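Local coordinates for chromosome partition protein Smc (PDB 5XEI) that probably binds and hydrolyses ATP and binds DNA as a homodimer that serves chromosome condensation and partitioning, at residues P2-L7 with E473-V478; L66-A69 with G73-P76. All blocks are in the same frame, centred on the assembly; numbering follows the deposited sequence.

Contact 1 (P2-L7 with E473-V478); sequences PYIEKL and ESQFIV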
loop_
_atom_site.group_PDB
_atom_site.type_symbol
_atom_site.label_atom_id
_atom_site.label_comp_id
_atom_site.label_asym_id
_atom_site.label_seq_id
_atom_site.Cartn_x
_atom_site.Cartn_y
_atom_site.Cartn_z
ATOM N N PRO A 2 4.570 14.315 23.215
ATOM C CA PRO A 2 5.420 14.073 24.391
ATOM C C PRO A 2 6.464 15.166 24.572
ATOM O O PRO A 2 6.456 16.158 23.835
ATOM C CB PRO A 2 6.072 12.717 24.082
ATOM C CG PRO A 2 5.177 12.081 23.097
ATOM C CD PRO A 2 4.639 13.198 22.260
ATOM N N TYR A 3 7.365 15.003 25.539
ATOM C CA TYR A 3 8.454 15.957 25.697
ATOM C C TYR A 3 9.487 15.381 26.663
ATOM O O TYR A 3 9.152 14.591 27.554
ATOM C CB TYR A 3 7.940 17.319 26.185
ATOM C CG TYR A 3 7.392 17.302 27.591
ATOM C CD1 TYR A 3 8.228 17.538 28.680
ATOM C CD2 TYR A 3 6.044 17.052 27.835
ATOM C CE1 TYR A 3 7.752 17.528 29.969
ATOM C CE2 TYR A 3 5.552 17.037 29.130
ATOM C CZ TYR A 3 6.418 17.279 30.194
ATOM O OH TYR A 3 5.968 17.269 31.495
ATOM N N ILE A 4 10.739 15.793 26.480
ATOM C CA ILE A 4 11.856 15.201 27.204
ATOM C C ILE A 4 11.838 15.699 28.640
ATOM O O ILE A 4 12.045 16.890 28.897
ATOM C CB ILE A 4 13.183 15.552 26.528
ATOM C CG1 ILE A 4 13.141 15.113 25.064
ATOM C CG2 ILE A 4 14.322 14.917 27.305
ATOM C CD1 ILE A 4 14.211 15.747 24.201
ATOM N N GLU A 5 11.611 14.789 29.583
ATOM C CA GLU A 5 11.685 15.167 30.992
ATOM C C GLU A 5 13.126 15.269 31.461
ATOM O O GLU A 5 13.452 16.151 32.260
ATOM C CB GLU A 5 10.917 14.172 31.858
ATOM C CG GLU A 5 9.633 13.693 31.186
ATOM C CD GLU A 5 8.817 12.714 32.029
ATOM O OE1 GLU A 5 7.857 13.151 32.715
ATOM O OE2 GLU A 5 9.132 11.500 31.986
ATOM N N LYS A 6 14.007 14.400 30.972
ATOM C CA LYS A 6 15.409 14.486 31.368
ATOM C C LYS A 6 16.263 13.594 30.476
ATOM O O LYS A 6 15.765 12.788 29.683
ATOM C CB LYS A 6 15.605 14.081 32.825
ATOM C CG LYS A 6 15.418 12.600 33.047
ATOM C CD LYS A 6 15.498 12.273 34.513
ATOM C CE LYS A 6 15.110 10.820 34.761
ATOM N NZ LYS A 6 15.232 10.414 36.193
ATOM N N LEU A 7 17.567 13.716 30.666
ATOM C CA LEU A 7 18.536 12.998 29.861
ATOM C C LEU A 7 19.688 12.565 30.754
ATOM O O LEU A 7 20.150 13.337 31.596
ATOM C CB LEU A 7 19.003 13.886 28.700
ATOM C CG LEU A 7 20.052 13.408 27.712
ATOM C CD1 LEU A 7 19.384 12.465 26.760
ATOM C CD2 LEU A 7 20.525 14.598 26.943
ATOM N N GLU A 473 3.889 25.896 23.243
ATOM C CA GLU A 473 3.353 24.641 22.735
ATOM C C GLU A 473 4.418 23.599 22.413
ATOM O O GLU A 473 4.058 22.443 22.175
ATOM C CB GLU A 473 2.503 24.888 21.475
ATOM C CG GLU A 473 3.341 25.275 20.247
ATOM C CD GLU A 473 3.071 26.698 19.765
ATOM O OE1 GLU A 473 3.309 26.994 18.563
ATOM O OE2 GLU A 473 2.607 27.519 20.594
ATOM N N SER A 474 5.703 23.957 22.387
ATOM C CA SER A 474 6.778 23.011 22.096
ATOM C C SER A 474 7.918 23.208 23.086
ATOM O O SER A 474 8.041 24.266 23.711
ATOM C CB SER A 474 7.333 23.173 20.671
ATOM O OG SER A 474 6.345 22.917 19.698
ATOM N N GLN A 475 8.759 22.177 23.218
ATOM C CA GLN A 475 9.945 22.217 24.074
ATOM C C GLN A 475 11.138 22.673 23.252
ATOM O O GLN A 475 11.368 22.160 22.147
ATOM C CB GLN A 475 10.231 20.843 24.681
ATOM C CG GLN A 475 11.397 20.796 25.671
ATOM C CD GLN A 475 11.436 19.470 26.426
ATOM O OE1 GLN A 475 11.400 18.393 25.814
ATOM N NE2 GLN A 475 11.464 19.540 27.767
ATOM N N PHE A 476 11.886 23.639 23.785
ATOM C CA PHE A 476 13.091 24.151 23.140
ATOM C C PHE A 476 14.317 23.944 24.024
ATOM O O PHE A 476 14.323 24.331 25.199
ATOM C CB PHE A 476 12.929 25.620 22.786
ATOM C CG PHE A 476 12.038 25.846 21.608
ATOM C CD1 PHE A 476 12.542 25.772 20.318
ATOM C CD2 PHE A 476 10.679 26.116 21.794
ATOM C CE1 PHE A 476 11.710 25.970 19.236
ATOM C CE2 PHE A 476 9.839 26.314 20.723
ATOM C CZ PHE A 476 10.349 26.249 19.440
ATOM N N ILE A 477 15.343 23.333 23.445
ATOM C CA ILE A 477 16.622 23.062 24.089
ATOM C C ILE A 477 17.671 23.763 23.241
ATOM O O ILE A 477 17.983 23.289 22.137
ATOM C CB ILE A 477 16.900 21.555 24.163
ATOM C CG1 ILE A 477 15.845 20.865 25.003
ATOM C CG2 ILE A 477 18.250 21.267 24.744
ATOM C CD1 ILE A 477 16.157 19.405 25.214
ATOM N N VAL A 478 18.205 24.892 23.725
ATOM C CA VAL A 478 19.124 25.718 22.931
ATOM C C VAL A 478 20.510 25.730 23.569
ATOM O O VAL A 478 20.670 26.161 24.716
ATOM C CB VAL A 478 18.613 27.154 22.752
ATOM C CG1 VAL A 478 19.624 27.949 21.936
ATOM C CG2 VAL A 478 17.251 27.174 22.069
#

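Contact 2 (L66-A69 with G73-P76); sequences LIFA and GEPP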
loop_
_atom_site.group_PDB
_atom_site.type_symbol
_atom_site.label_atom_id
_atom_site.label_comp_id
_atom_site.label_asym_id
_atom_site.label_seq_id
_atom_site.Cartn_x
_atom_site.Cartn_y
_atom_site.Cartn_z
ATOM N N LEU A 66 32.526 7.501 20.797
ATOM C CA LEU A 66 31.569 8.189 21.643
ATOM C C LEU A 66 31.768 7.819 23.101
ATOM O O LEU A 66 30.980 8.246 23.955
ATOM C CB LEU A 66 30.137 7.838 21.225
ATOM C CG LEU A 66 29.737 8.167 19.797
ATOM C CD1 LEU A 66 28.552 7.379 19.421
ATOM C CD2 LEU A 66 29.399 9.615 19.734
ATOM N N ILE A 67 32.774 7.004 23.398
ATOM C CA ILE A 67 32.983 6.479 24.741
ATOM C C ILE A 67 34.108 7.258 25.418
ATOM O O ILE A 67 35.174 7.491 24.821
ATOM C CB ILE A 67 33.275 4.972 24.705
ATOM C CG1 ILE A 67 32.244 4.277 23.815
ATOM C CG2 ILE A 67 33.193 4.401 26.103
ATOM C CD1 ILE A 67 32.558 2.856 23.491
ATOM N N PHE A 68 33.840 7.709 26.644
ATOM C CA PHE A 68 34.825 8.387 27.469
ATOM C C PHE A 68 36.173 7.686 27.380
ATOM O O PHE A 68 36.323 6.538 27.814
ATOM C CB PHE A 68 34.342 8.440 28.917
ATOM C CG PHE A 68 35.189 9.289 29.807
ATOM C CD1 PHE A 68 35.357 10.639 29.535
ATOM C CD2 PHE A 68 35.804 8.744 30.931
ATOM C CE1 PHE A 68 36.128 11.452 30.361
ATOM C CE2 PHE A 68 36.570 9.533 31.769
ATOM C CZ PHE A 68 36.738 10.899 31.481
ATOM N N ALA A 69 37.142 8.359 26.769
ATOM C CA ALA A 69 38.486 7.831 26.625
ATOM C C ALA A 69 39.337 8.034 27.878
ATOM O O ALA A 69 40.516 7.684 27.870
ATOM C CB ALA A 69 39.152 8.481 25.412
ATOM N N GLY A 73 41.760 12.386 35.979
ATOM C CA GLY A 73 41.264 11.953 37.266
ATOM C C GLY A 73 40.300 10.790 37.204
ATOM O O GLY A 73 39.873 10.290 38.248
ATOM N N GLU A 74 39.930 10.356 35.997
ATOM C CA GLU A 74 38.969 9.273 35.877
ATOM C C GLU A 74 39.419 8.277 34.824
ATOM O O GLU A 74 39.974 8.666 33.792
ATOM C CB GLU A 74 37.584 9.790 35.512
ATOM C CG GLU A 74 37.077 10.870 36.419
ATOM C CD GLU A 74 35.640 11.227 36.138
ATOM O OE1 GLU A 74 35.248 12.370 36.440
ATOM O OE2 GLU A 74 34.897 10.364 35.623
ATOM N N PRO A 75 39.180 6.991 35.057
ATOM C CA PRO A 75 39.560 5.943 34.087
ATOM C C PRO A 75 38.670 5.953 32.863
ATOM O O PRO A 75 37.502 6.366 32.938
ATOM C CB PRO A 75 39.348 4.651 34.884
ATOM C CG PRO A 75 38.252 5.031 35.856
ATOM C CD PRO A 75 38.609 6.416 36.287
ATOM N N PRO A 76 39.164 5.450 31.730
ATOM C CA PRO A 76 38.308 5.316 30.543
ATOM C C PRO A 76 37.076 4.484 30.864
ATOM O O PRO A 76 37.100 3.603 31.724
ATOM C CB PRO A 76 39.209 4.607 29.528
ATOM C CG PRO A 76 40.623 4.759 30.073
ATOM C CD PRO A 76 40.479 4.805 31.551
#

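Contact 1 (P2-L7 with E473-V478)
Gln475 reaches across from strand 475-480 and pairs its side-chain amide with both backbone polar groups of Ile4. Ile4 N donates to Gln475 OE1 at 2.8 Å. This bond is short but bent, with an N-H...O angle of 139°. The donor lies in the carbonyl plane of the amide, on a lone pair. Gln475 NE2 donates to Ile4 O at 2.9 Å, and here the N-H...O angle is straighter, 157°. The carbonyl oxygen lies close to the amide plane, but the donor is tilted from the carbonyl plane of Ile4. The reach comes from an extended chain, with CG anti to the backbone N (chi1 -176°). NE2 also bonds to Ser25 O, so both its hydrogens can be used.

Tyr3 sits next to this pair. Its CB is 3.6 Å from Gln475 OE1, and NE2 comes to the edge of the ring, 3.9 Å from Tyr3 CD1. The ring and amide planes are steeply inclined. Alongside the polar pair, the CD1 methyls of Ile4 and Ile477 meet at 4.3 Å. Phe445 touches both Ile4 and Gln475.

The contact joins two sheets of the ABC-type ATPase head: the antiparallel sheet with strand 3-10 and the mixed sheet with strand 475-480. The two bonds and the Ser25 bond fix the flip of the amide and satisfy its buried polar atoms. The side chain thus acts as a polar bridge between sheets.

Contact 2 (L66-A69 with G73-P76)
Phe68 turns the edge of its ring to the CB of Glu74 and the carbonyl oxygen of Pro75, and this is the tight part of the contact. Pro75 O lies near the ring plane, 3.5 Å from Phe68 CE2. On the same edge, Phe68 CE2 is 3.9 Å from Glu74 CB. CG of Phe68 stands anti to its backbone N (chi1 -172°), which carries the ring out to Glu74 and Pro75. The Phe68 ring and the Glu74 carboxylate planes are 51° apart, but the ring meets the CB of Glu74 and not its charged end. That end is held by Arg18 in a salt bridge through OE1 and by the backbone N of Asn17 through OE2. Asn17 ND2 also bonds to Pro75 O. Val501, on strand 501-506, touches the side chains of both Phe68 and Glu74.

The other side is looser. Ala69 and Pro76 are exposed, and the CB of Ala69 points away from the partner segment. Pro76 lays its ring beside the Ala69 carbonyl, with Pro76 CG 3.7 Å from Ala69 O. Next to it, Pro76 CA is 3.6 Å from Phe68 O. Pro75 is likewise exposed, and its CB points away.

Both segments fold back on each other within an irregular loop between helix 41-49 and strand 80-87 of the ATPase head. Between them the contact is van der Waals; a backbone hydrogen bond between Phe68 and Ala77, just beyond, helps to close the loop. The polar groups of Glu74 and Pro75 are tied instead to Asn17 and Arg18.

Both contacts lie in the ATPase head. Their centres are 28 Å apart and their nearest atoms about 12 Å, so they do not touch. In sequence, contact 2 falls between the two segments of contact 1. Contact 1 joins the N- and C-terminal parts of the head; contact 2 shapes one loop at its periphery. Each lies at some remove from the predicted ATP site, without touching the residues measured. The side chain of Ile477 is about 10 Å from that of Lys39, and that of Phe68 about 9 Å from that of Asn41. Neither contact includes a predicted ATP-binding residue.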